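Local coordinates for EreC (Klebsiella pneumoniae, PDB 6XCQ), which probably hydrolyses the lactone ester of erythromycin and related macrolides, a reaction that inactivates these antibiotics and makes bacteria resistant to them, at residues Asn159-Pro163 with Ile195-Ala200. The protein carries 1 engineered substitution. Residues are numbered along the deposited sequence; the frame is centred on the assembly and turned at random.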
ATOM      1  N   ASN A 159      -0.270  -4.334  -8.338  1.00 23.95           N
ATOM      2  CA  ASN A 159       0.876  -3.425  -8.337  1.00 20.26           C
ATOM      3  C   ASN A 159       1.718  -3.564  -9.603  1.00 25.54           C
ATOM      4  O   ASN A 159       2.710  -2.840  -9.767  1.00 23.82           O
ATOM      5  CB  ASN A 159       1.717  -3.609  -7.067  1.00 15.98           C
ATOM      6  CG  ASN A 159       2.219  -5.023  -6.872  1.00 16.05           C
ATOM      7  OD1 ASN A 159       2.504  -5.740  -7.824  1.00 16.11           O
ATOM      8  ND2 ASN A 159       2.361  -5.421  -5.610  1.00 21.71           N
ATOM      9  N   THR A 160       1.318  -4.460 -10.502  1.00 19.10           N
ATOM     10  CA  THR A 160       1.835  -4.550 -11.862  1.00 18.55           C
ATOM     11  C   THR A 160       1.083  -3.667 -12.840  1.00 20.91           C
ATOM     12  O   THR A 160       1.564  -3.480 -13.964  1.00 19.19           O
ATOM     13  CB  THR A 160       1.731  -5.991 -12.371  1.00 23.87           C
ATOM     14  OG1 THR A 160       0.367  -6.410 -12.258  1.00 22.23           O
ATOM     15  CG2 THR A 160       2.617  -6.934 -11.561  1.00 27.84           C
ATOM     16  N   LEU A 161      -0.094  -3.146 -12.443  1.00 22.22           N
ATOM     17  CA  LEU A 161      -1.068  -2.528 -13.359  1.00 18.23           C
ATOM     18  C   LEU A 161      -1.378  -3.444 -14.548  1.00 15.89           C
ATOM     19  O   LEU A 161      -1.740  -2.991 -15.631  1.00 18.76           O
ATOM     20  CB  LEU A 161      -0.618  -1.136 -13.835  1.00 15.02           C
ATOM     21  CG  LEU A 161      -0.340  -0.117 -12.715  1.00 18.62           C
ATOM     22  CD1 LEU A 161       0.019   1.284 -13.265  1.00 15.92           C
ATOM     23  CD2 LEU A 161      -1.522  -0.026 -11.753  1.00 19.89           C
ATOM     24  N   ASN A 162      -1.282  -4.754 -14.345  1.00 16.41           N
ATOM     25  CA  ASN A 162      -1.674  -5.695 -15.383  1.00 22.66           C
ATOM     26  C   ASN A 162      -3.090  -6.171 -15.077  1.00 15.64           C
ATOM     27  O   ASN A 162      -3.292  -6.846 -14.056  1.00 17.44           O
ATOM     28  CB  ASN A 162      -0.709  -6.876 -15.424  1.00 20.27           C
ATOM     29  CG  ASN A 162      -1.114  -7.942 -16.437  1.00 25.73           C
ATOM     30  OD1 ASN A 162      -2.179  -7.872 -17.068  1.00 26.93           O
ATOM     31  ND2 ASN A 162      -0.254  -8.942 -16.594  1.00 23.52           N
ATOM     32  N   PRO A 163      -4.085  -5.852 -15.908  1.00 17.14           N
ATOM     33  CA  PRO A 163      -5.479  -6.229 -15.602  1.00 17.96           C
ATOM     34  C   PRO A 163      -5.842  -7.674 -15.900  1.00 22.64           C
ATOM     35  O   PRO A 163      -7.016  -8.039 -15.738  1.00 19.78           O
ATOM     36  CB  PRO A 163      -6.288  -5.288 -16.504  1.00 17.39           C
ATOM     37  CG  PRO A 163      -5.413  -5.109 -17.707  1.00 24.77           C
ATOM     38  CD  PRO A 163      -3.981  -5.076 -17.155  1.00 22.79           C
ATOM     39  N   ILE A 195      -0.990  -5.628 -22.126  1.00 34.16           N
ATOM     40  CA  ILE A 195      -0.620  -5.002 -20.855  1.00 27.15           C
ATOM     41  C   ILE A 195      -0.179  -6.139 -19.938  1.00 31.93           C
ATOM     42  O   ILE A 195      -0.980  -6.720 -19.209  1.00 39.55           O
ATOM     43  CB  ILE A 195      -1.768  -4.186 -20.261  1.00 22.57           C
ATOM     44  CG1 ILE A 195      -2.468  -3.351 -21.336  1.00 21.97           C
ATOM     45  CG2 ILE A 195      -1.263  -3.300 -19.127  1.00 23.64           C
ATOM     46  CD1 ILE A 195      -1.572  -2.378 -22.031  1.00 30.42           C
ATOM     47  N   ASP A 196       1.120  -6.472 -19.979  1.00 30.67           N
ATOM     48  CA  ASP A 196       1.615  -7.631 -19.237  1.00 33.68           C
ATOM     49  C   ASP A 196       2.904  -7.338 -18.469  1.00 29.62           C
ATOM     50  O   ASP A 196       3.702  -8.249 -18.228  1.00 33.24           O
ATOM     51  CB  ASP A 196       1.827  -8.828 -20.171  1.00 33.70           C
ATOM     52  CG  ASP A 196       2.862  -8.560 -21.252  1.00 41.48           C
ATOM     53  OD1 ASP A 196       3.526  -7.502 -21.216  1.00 37.20           O
ATOM     54  OD2 ASP A 196       3.002  -9.411 -22.156  1.00 60.66           O
ATOM     55  N   GLY A 197       3.129  -6.088 -18.083  1.00 28.70           N
ATOM     56  CA  GLY A 197       4.325  -5.749 -17.335  1.00 31.30           C
ATOM     57  C   GLY A 197       4.337  -6.357 -15.938  1.00 38.18           C
ATOM     58  O   GLY A 197       3.350  -6.905 -15.442  1.00 33.42           O
ATOM     59  N   GLN A 198       5.497  -6.271 -15.291  1.00 31.22           N
ATOM     60  CA  GLN A 198       5.634  -6.688 -13.901  1.00 29.76           C
ATOM     61  C   GLN A 198       5.765  -5.489 -12.978  1.00 34.08           C
ATOM     62  O   GLN A 198       6.029  -5.649 -11.775  1.00 32.00           O
ATOM     63  CB  GLN A 198       6.829  -7.632 -13.742  1.00 34.78           C
ATOM     64  CG  GLN A 198       6.545  -9.063 -14.174  1.00 35.34           C
ATOM     65  CD  GLN A 198       5.676  -9.825 -13.181  1.00 47.42           C
ATOM     66  OE1 GLN A 198       5.446  -9.371 -12.061  1.00 45.45           O
ATOM     67  NE2 GLN A 198       5.197 -10.994 -13.588  1.00 56.37           N
ATOM     68  N   SER A 199       5.582  -4.289 -13.520  1.00 29.33           N
ATOM     69  CA  SER A 199       5.562  -3.076 -12.719  1.00 26.99           C
ATOM     70  C   SER A 199       4.819  -2.010 -13.506  1.00 28.31           C
ATOM     71  O   SER A 199       4.585  -2.148 -14.711  1.00 24.79           O
ATOM     72  CB  SER A 199       6.980  -2.621 -12.370  1.00 32.79           C
ATOM     73  OG  SER A 199       7.599  -2.077 -13.517  1.00 30.55           O
ATOM     74  N   ALA A 200       4.471  -0.926 -12.807  1.00 21.94           N
ATOM     75  CA  ALA A 200       3.717   0.157 -13.435  1.00 21.23           C
ATOM     76  C   ALA A 200       4.467   0.755 -14.622  1.00 39.84           C
ATOM     77  O   ALA A 200       3.850   1.125 -15.627  1.00 29.77           O
ATOM     78  CB  ALA A 200       3.394   1.246 -12.409  1.00 24.49           C
TER
HETATM   79  O   HOH W   1       4.753  -0.737 -10.055  1.00 33.95           O
HETATM   80  O   HOH W   2       2.111  -9.010 -15.283  1.00 34.39           O
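Thr-160 lies over the backbone at Gly-197 and Gln-198: its CB is 3.6 Å from Gly-197 O, and its methyl CG2 reaches the carbonyl of Gln-198. A chi1 of 56° turns OG1 back over its own main chain. From there it accepts the N-H of Asn-162 (N to OG1 3.1 Å, angle 152°), an ST turn, which ties the hydroxyl to the backbone two residues on. Asn-162 stretches its CG away from its backbone N (chi1 177°) and lays the amide against the backbone, with ND2 3.5 Å from Asp-196 CA. ND2 also donates to a water at 2.7 Å, whose 2.4 Å link to Gly-197 O is doubtfully short. OD1 accepts from the N of Arg-164 at the turn into helix 164-177; its 2.7 Å spacing from Ile-195 O sets two acceptors doubtfully close and is no bond. The contact joins the loop that follows strand 151-154, at one margin of the mixed sheet, to the loop leading into helix 200-208, where Ser-199 is the N-cap. No direct hydrogen bond links the segments; a second water accepts from Ala-200 N and donates to Asn-159 O. Leu-161 presses CD1 tightly on Ala-200 CB (3.5 Å), with Leu-262 of helix 244-267 also against its side chain. Pro-163 CD meets Ile-195 CG2 at 3.8 Å, the side chains crossing nearly at right angles, and the same methyl covers Leu-161 O, a buried carbonyl without a modelled partner.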